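Local coordinates for Agap007691-pb (Anopheles gambiae, PDB 5C98), which is of unknown function but has the serpin fold and may inhibit serine proteases, as many members of that family do, at residues F100-E105 with L138-F143; L169-G174 with N319-H324. One frame throughout, in Å; residues are numbered along the deposited sequence. Where two conformers were deposited one is given.

Contact 1 of 2, residues F100-E105 with L138-F143; sequences FVLVEE and LAVNSF
Phe100 of strand 95-104 and Phe143 of helix 133-146 form an offset stack, with ring centroids 4.7 Å apart and planes inclined by 29°. The overlap is at the rims: Phe100 CD1 lies over a face of the Phe143 ring, 3.5 Å from Phe143 CG. Phe143 CB in turn rests above the Phe100 ring in a CH-pi contact, and the two side chains run past each other in opposite directions. Beyond the stack, Phe100 CE2 meets the CG2 branch of Val140 at 3.8 Å. Leu102 CD1 touches Val140 CG2 as well, at 3.7 Å, while Leu102 CD2 reaches Ala139 CB. Phe100 reaches the helix because its CG stands anti to the backbone N (chi1 -176°). The axes of these short segments are nearly antiparallel (160°); this is helix F packed on strand 2 of sheet A in serpin terms. The strand is hydrogen-bonded to strand 169-177 of that sheet; Asn141 OD1 ties the helix to Ile155 N, and Val140 also packs on Phe172. No hydrogen bond joins strand to helix here, so this part of the helix is packed on the strand by apolar and ring contacts alone.

Contact 2 of 2, residues L169-G174 with N319-H324; sequences LMLFSG and NGFIQH
Leu169 and Asn319 open the pairing with a two-bond exchange. Asn319 N donates to Leu169 O (3.0 Å), and Leu169 N returns a bond to the side-chain OD1 of Asn319 (3.2 Å), in the carbonyl plane on a lone pair. This OD1 also accepts from Lys168 N, so one amide oxygen serves two consecutive backbone N-H groups. Farther along, the parallel ladder alternates between strands: Leu171 N binds Gly320 O, Ile322 N binds Leu171 O, Ser173 N binds Ile322 O, and His324 N closes on Ser173 O at 2.9 Å. These are the third and fifth strands of serpin sheet A. It is between them that the reactive-centre loop inserts in inhibitory serpins; their direct pairing shows that no strand is inserted along this stretch, as in native serpins. On the face carrying Leu171, Ser173, Phe321 and Gln323, Leu171 CD2 sits over the centre of the Phe321 ring, 3.5 Å from its centroid. Next to it, Gln323 NE2 donates to Ser173 OG at 2.9 Å in an almost straight bond (179°), with the hydroxyl in the amide plane; Ser173 OG lies anti to the backbone N (chi1 160°), which brings it to that amide. Ser173 OG is hydrogen-bonded to His45 ND1 as well, and Gln323 OE1 to Ser42 N, a polar cluster in the position of the serpin shutter region. On the opposite face, with Met170, Phe172, Ile322 and His324, Met170 CE lies 3.9 Å from Gly320 CA, Phe172 CD1 meets Ile322 CB, and His324 ND1 bonds to Phe154 O.

In the fold
Contacts 1 and 2 share a sheet: strand 95-104 pairs antiparallel with strand 169-177, which is itself one half of contact 2. Phe100 O and Leu102 N probably bond to Phe172 N and Met170 O, each at 2.9 Å, so the strand under the helix lies next to the parallel pair in the sheet. Both contacts are buried, yet contact 2 lies nearer the middle of the chain, its centre about 13 Å from the chain's centre against about 20 Å for contact 1. Contact 2 is strand against strand, built on backbone bonds and a polar cluster toward helix 43-51; contact 1 lays helix 133-146 on the sheet through apolar side chains.

Contact 1 of 2, residues F100-E105 with L138-F143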
loop_
_atom_site.group_PDB
_atom_site.type_symbol
_atom_site.label_atom_id
_atom_site.label_comp_id
_atom_site.label_asym_id
_atom_site.label_seq_id
_atom_site.Cartn_x
_atom_site.Cartn_y
_atom_site.Cartn_z
ATOM N N PHE A 100 -10.156 2.029 -9.243
ATOM C CA PHE A 100 -11.401 1.609 -9.867
ATOM C C PHE A 100 -12.509 2.309 -9.105
ATOM O O PHE A 100 -12.442 2.437 -7.871
ATOM C CB PHE A 100 -11.513 0.091 -9.752
ATOM C CG PHE A 100 -12.695 -0.501 -10.430
ATOM C CD1 PHE A 100 -12.685 -0.669 -11.799
ATOM C CD2 PHE A 100 -13.817 -0.897 -9.714
ATOM C CE1 PHE A 100 -13.781 -1.216 -12.472
ATOM C CE2 PHE A 100 -14.910 -1.456 -10.373
ATOM C CZ PHE A 100 -14.907 -1.597 -11.751
ATOM N N VAL A 101 -13.505 2.776 -9.828
ATOM C CA VAL A 101 -14.581 3.559 -9.247
ATOM C C VAL A 101 -15.902 2.915 -9.617
ATOM O O VAL A 101 -16.139 2.606 -10.795
ATOM C CB VAL A 101 -14.545 5.009 -9.755
ATOM C CG1 VAL A 101 -15.611 5.851 -9.110
ATOM C CG2 VAL A 101 -13.171 5.626 -9.553
ATOM N N LEU A 102 -16.769 2.727 -8.619
ATOM C CA LEU A 102 -18.161 2.376 -8.863
ATOM C C LEU A 102 -19.036 3.606 -8.690
ATOM O O LEU A 102 -18.875 4.370 -7.742
ATOM C CB LEU A 102 -18.667 1.313 -7.887
ATOM C CG LEU A 102 -18.040 -0.072 -7.948
ATOM C CD1 LEU A 102 -18.595 -0.924 -6.823
ATOM C CD2 LEU A 102 -18.341 -0.699 -9.300
ATOM N N VAL A 103 -19.962 3.794 -9.617
ATOM C CA VAL A 103 -20.983 4.830 -9.518
ATOM C C VAL A 103 -22.346 4.180 -9.714
ATOM O O VAL A 103 -22.499 3.214 -10.474
ATOM C CB VAL A 103 -20.790 5.977 -10.541
ATOM C CG1 VAL A 103 -19.543 6.785 -10.228
ATOM C CG2 VAL A 103 -20.757 5.446 -11.967
ATOM N N GLU A 104 -23.344 4.714 -9.015
ATOM C CA GLU A 104 -24.715 4.230 -9.184
ATOM C C GLU A 104 -25.200 4.491 -10.607
ATOM O O GLU A 104 -25.262 5.638 -11.064
ATOM C CB GLU A 104 -25.639 4.914 -8.169
ATOM C CG GLU A 104 -27.148 4.720 -8.395
ATOM C CD GLU A 104 -27.575 3.268 -8.567
ATOM O OE1 GLU A 104 -27.083 2.401 -7.806
ATOM O OE2 GLU A 104 -28.409 3.016 -9.470
ATOM N N GLU A 105 -25.596 3.420 -11.292
ATOM C CA GLU A 105 -25.887 3.495 -12.719
ATOM C C GLU A 105 -27.125 4.324 -13.042
ATOM O O GLU A 105 -27.241 4.810 -14.169
ATOM C CB GLU A 105 -26.062 2.092 -13.299
ATOM C CG GLU A 105 -27.271 1.299 -12.762
ATOM C CD GLU A 105 -27.292 -0.142 -13.254
ATOM O OE1 GLU A 105 -26.305 -0.576 -13.880
ATOM O OE2 GLU A 105 -28.300 -0.842 -13.010
ATOM N N LEU A 138 -18.915 -8.058 -8.094
ATOM C CA LEU A 138 -18.368 -8.745 -9.256
ATOM C C LEU A 138 -17.637 -7.778 -10.181
ATOM O O LEU A 138 -16.598 -8.126 -10.753
ATOM C CB LEU A 138 -19.480 -9.474 -10.012
ATOM C CG LEU A 138 -18.967 -10.319 -11.183
ATOM C CD1 LEU A 138 -18.017 -11.394 -10.703
ATOM C CD2 LEU A 138 -20.135 -10.940 -11.941
ATOM N N ALA A 139 -18.149 -6.563 -10.339
ATOM C CA ALA A 139 -17.461 -5.601 -11.190
ATOM C C ALA A 139 -16.063 -5.324 -10.667
ATOM O O ALA A 139 -15.095 -5.278 -11.438
ATOM C CB ALA A 139 -18.280 -4.309 -11.281
ATOM N N VAL A 140 -15.930 -5.144 -9.352
ATOM C CA VAL A 140 -14.623 -4.871 -8.767
ATOM C C VAL A 140 -13.715 -6.083 -8.911
ATOM O O VAL A 140 -12.568 -5.983 -9.372
ATOM C CB VAL A 140 -14.774 -4.480 -7.284
ATOM C CG1 VAL A 140 -13.388 -4.201 -6.662
ATOM C CG2 VAL A 140 -15.694 -3.258 -7.152
ATOM N N ASN A 141 -14.202 -7.241 -8.494
ATOM C CA ASN A 141 -13.350 -8.429 -8.478
ATOM C C ASN A 141 -12.911 -8.816 -9.883
ATOM O O ASN A 141 -11.754 -9.212 -10.078
ATOM C CB ASN A 141 -14.056 -9.585 -7.785
ATOM C CG ASN A 141 -14.186 -9.365 -6.298
ATOM O OD1 ASN A 141 -13.339 -8.707 -5.687
ATOM N ND2 ASN A 141 -15.259 -9.879 -5.712
ATOM N N SER A 142 -13.810 -8.696 -10.876
ATOM C CA SER A 142 -13.434 -9.047 -12.240
ATOM C C SER A 142 -12.408 -8.071 -12.805
ATOM O O SER A 142 -11.491 -8.492 -13.526
ATOM C CB SER A 142 -14.670 -9.175 -13.137
ATOM O OG SER A 142 -15.332 -7.942 -13.325
ATOM N N PHE A 143 -12.515 -6.783 -12.470
ATOM C CA PHE A 143 -11.521 -5.819 -12.936
ATOM C C PHE A 143 -10.131 -6.194 -12.446
ATOM O O PHE A 143 -9.178 -6.237 -13.236
ATOM C CB PHE A 143 -11.871 -4.407 -12.484
ATOM C CG PHE A 143 -10.819 -3.394 -12.807
ATOM C CD1 PHE A 143 -10.760 -2.829 -14.071
ATOM C CD2 PHE A 143 -9.905 -2.989 -11.854
ATOM C CE1 PHE A 143 -9.808 -1.897 -14.373
ATOM C CE2 PHE A 143 -8.949 -2.057 -12.164
ATOM C CZ PHE A 143 -8.895 -1.521 -13.427
#

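Contact 2 of 2, residues L169-G174 with N319-H324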
loop_
_atom_site.group_PDB
_atom_site.type_symbol
_atom_site.label_atom_id
_atom_site.label_comp_id
_atom_site.label_asym_id
_atom_site.label_seq_id
_atom_site.Cartn_x
_atom_site.Cartn_y
_atom_site.Cartn_z
ATOM N N LEU A 169 -21.288 6.093 -4.673
ATOM C CA LEU A 169 -19.929 6.339 -5.149
ATOM C C LEU A 169 -18.959 5.586 -4.260
ATOM O O LEU A 169 -18.933 5.816 -3.046
ATOM C CB LEU A 169 -19.612 7.826 -5.061
ATOM C CG LEU A 169 -18.219 8.252 -5.486
ATOM C CD1 LEU A 169 -18.026 8.091 -7.001
ATOM C CD2 LEU A 169 -17.978 9.721 -5.105
ATOM N N MET A 170 -18.121 4.731 -4.854
ATOM C CA MET A 170 -17.132 3.981 -4.095
ATOM C C MET A 170 -15.836 3.893 -4.872
ATOM O O MET A 170 -15.834 3.873 -6.105
ATOM C CB MET A 170 -17.596 2.558 -3.826
ATOM C CG MET A 170 -18.945 2.506 -3.116
ATOM S SD MET A 170 -19.309 0.877 -2.434
ATOM C CE MET A 170 -18.246 0.893 -1.011
ATOM N N LEU A 171 -14.730 3.869 -4.129
ATOM C CA LEU A 171 -13.392 3.915 -4.695
ATOM C C LEU A 171 -12.606 2.698 -4.236
ATOM O O LEU A 171 -12.777 2.233 -3.105
ATOM C CB LEU A 171 -12.656 5.187 -4.220
ATOM C CG LEU A 171 -11.231 5.421 -4.733
ATOM C CD1 LEU A 171 -11.191 5.548 -6.259
ATOM C CD2 LEU A 171 -10.693 6.670 -4.055
ATOM N N PHE A 172 -11.734 2.181 -5.101
ATOM C CA PHE A 172 -10.900 1.022 -4.833
ATOM C C PHE A 172 -9.484 1.275 -5.314
ATOM O O PHE A 172 -9.284 1.921 -6.341
ATOM C CB PHE A 172 -11.505 -0.226 -5.491
ATOM C CG PHE A 172 -12.922 -0.427 -5.083
ATOM C CD1 PHE A 172 -13.228 -1.173 -3.952
ATOM C CD2 PHE A 172 -13.952 0.178 -5.767
ATOM C CE1 PHE A 172 -14.545 -1.303 -3.551
ATOM C CE2 PHE A 172 -15.246 0.059 -5.350
ATOM C CZ PHE A 172 -15.546 -0.688 -4.253
ATOM N N SER A 173 -8.505 0.788 -4.541
ATOM C CA SER A 173 -7.091 0.878 -4.885
ATOM C C SER A 173 -6.482 -0.499 -4.743
ATOM O O SER A 173 -6.616 -1.125 -3.688
ATOM C CB SER A 173 -6.393 1.813 -3.900
ATOM O OG SER A 173 -4.987 1.569 -3.914
ATOM N N GLY A 174 -5.803 -0.964 -5.776
ATOM C CA GLY A 174 -4.989 -2.163 -5.689
ATOM C C GLY A 174 -3.534 -1.829 -5.936
ATOM O O GLY A 174 -3.235 -1.239 -6.978
ATOM N N ASN A 319 -18.721 7.118 -0.405
ATOM C CA ASN A 319 -19.358 6.153 0.494
ATOM C C ASN A 319 -18.424 5.067 1.009
ATOM O O ASN A 319 -18.712 4.471 2.053
ATOM C CB ASN A 319 -20.567 5.496 -0.177
ATOM C CG ASN A 319 -21.639 6.480 -0.498
ATOM O OD1 ASN A 319 -21.914 6.760 -1.658
ATOM N ND2 ASN A 319 -22.228 7.070 0.547
ATOM N N GLY A 320 -17.308 4.820 0.331
ATOM C CA GLY A 320 -16.366 3.816 0.746
ATOM C C GLY A 320 -15.090 3.929 -0.044
ATOM O O GLY A 320 -15.095 4.441 -1.169
ATOM N N PHE A 321 -14.004 3.462 0.559
ATOM C CA PHE A 321 -12.698 3.405 -0.110
ATOM C C PHE A 321 -11.981 2.209 0.486
ATOM O O PHE A 321 -11.636 2.235 1.670
ATOM C CB PHE A 321 -11.918 4.705 0.118
ATOM C CG PHE A 321 -10.595 4.787 -0.621
ATOM C CD1 PHE A 321 -10.231 3.830 -1.561
ATOM C CD2 PHE A 321 -9.717 5.826 -0.367
ATOM C CE1 PHE A 321 -8.999 3.914 -2.248
ATOM C CE2 PHE A 321 -8.495 5.892 -1.039
ATOM C CZ PHE A 321 -8.153 4.945 -1.968
ATOM N N ILE A 322 -11.788 1.161 -0.309
ATOM C CA ILE A 322 -11.099 -0.058 0.089
ATOM C C ILE A 322 -9.818 -0.187 -0.718
ATOM O O ILE A 322 -9.813 0.048 -1.931
ATOM C CB ILE A 322 -11.992 -1.298 -0.134
ATOM C CG1 ILE A 322 -13.261 -1.219 0.730
ATOM C CG2 ILE A 322 -11.225 -2.572 0.157
ATOM C CD1 ILE A 322 -13.028 -1.175 2.215
ATOM N N GLN A 323 -8.755 -0.607 -0.046
ATOM C CA GLN A 323 -7.480 -0.918 -0.677
ATOM C C GLN A 323 -7.130 -2.381 -0.458
ATOM O O GLN A 323 -7.440 -2.964 0.580
ATOM C CB GLN A 323 -6.349 -0.053 -0.134
ATOM C CG GLN A 323 -5.015 -0.265 -0.794
ATOM C CD GLN A 323 -3.993 0.784 -0.402
ATOM O OE1 GLN A 323 -3.478 0.798 0.718
ATOM N NE2 GLN A 323 -3.694 1.681 -1.328
ATOM N N HIS A 324 -6.469 -2.989 -1.445
ATOM C CA HIS A 324 -5.969 -4.352 -1.331
ATOM C C HIS A 324 -4.574 -4.383 -1.914
ATOM O O HIS A 324 -4.354 -3.922 -3.041
ATOM C CB HIS A 324 -6.893 -5.323 -2.079
ATOM C CG HIS A 324 -6.960 -6.694 -1.489
ATOM N ND1 HIS A 324 -8.146 -7.392 -1.376
ATOM C CD2 HIS A 324 -5.998 -7.520 -1.019
ATOM C CE1 HIS A 324 -7.909 -8.580 -0.856
ATOM N NE2 HIS A 324 -6.612 -8.687 -0.625
#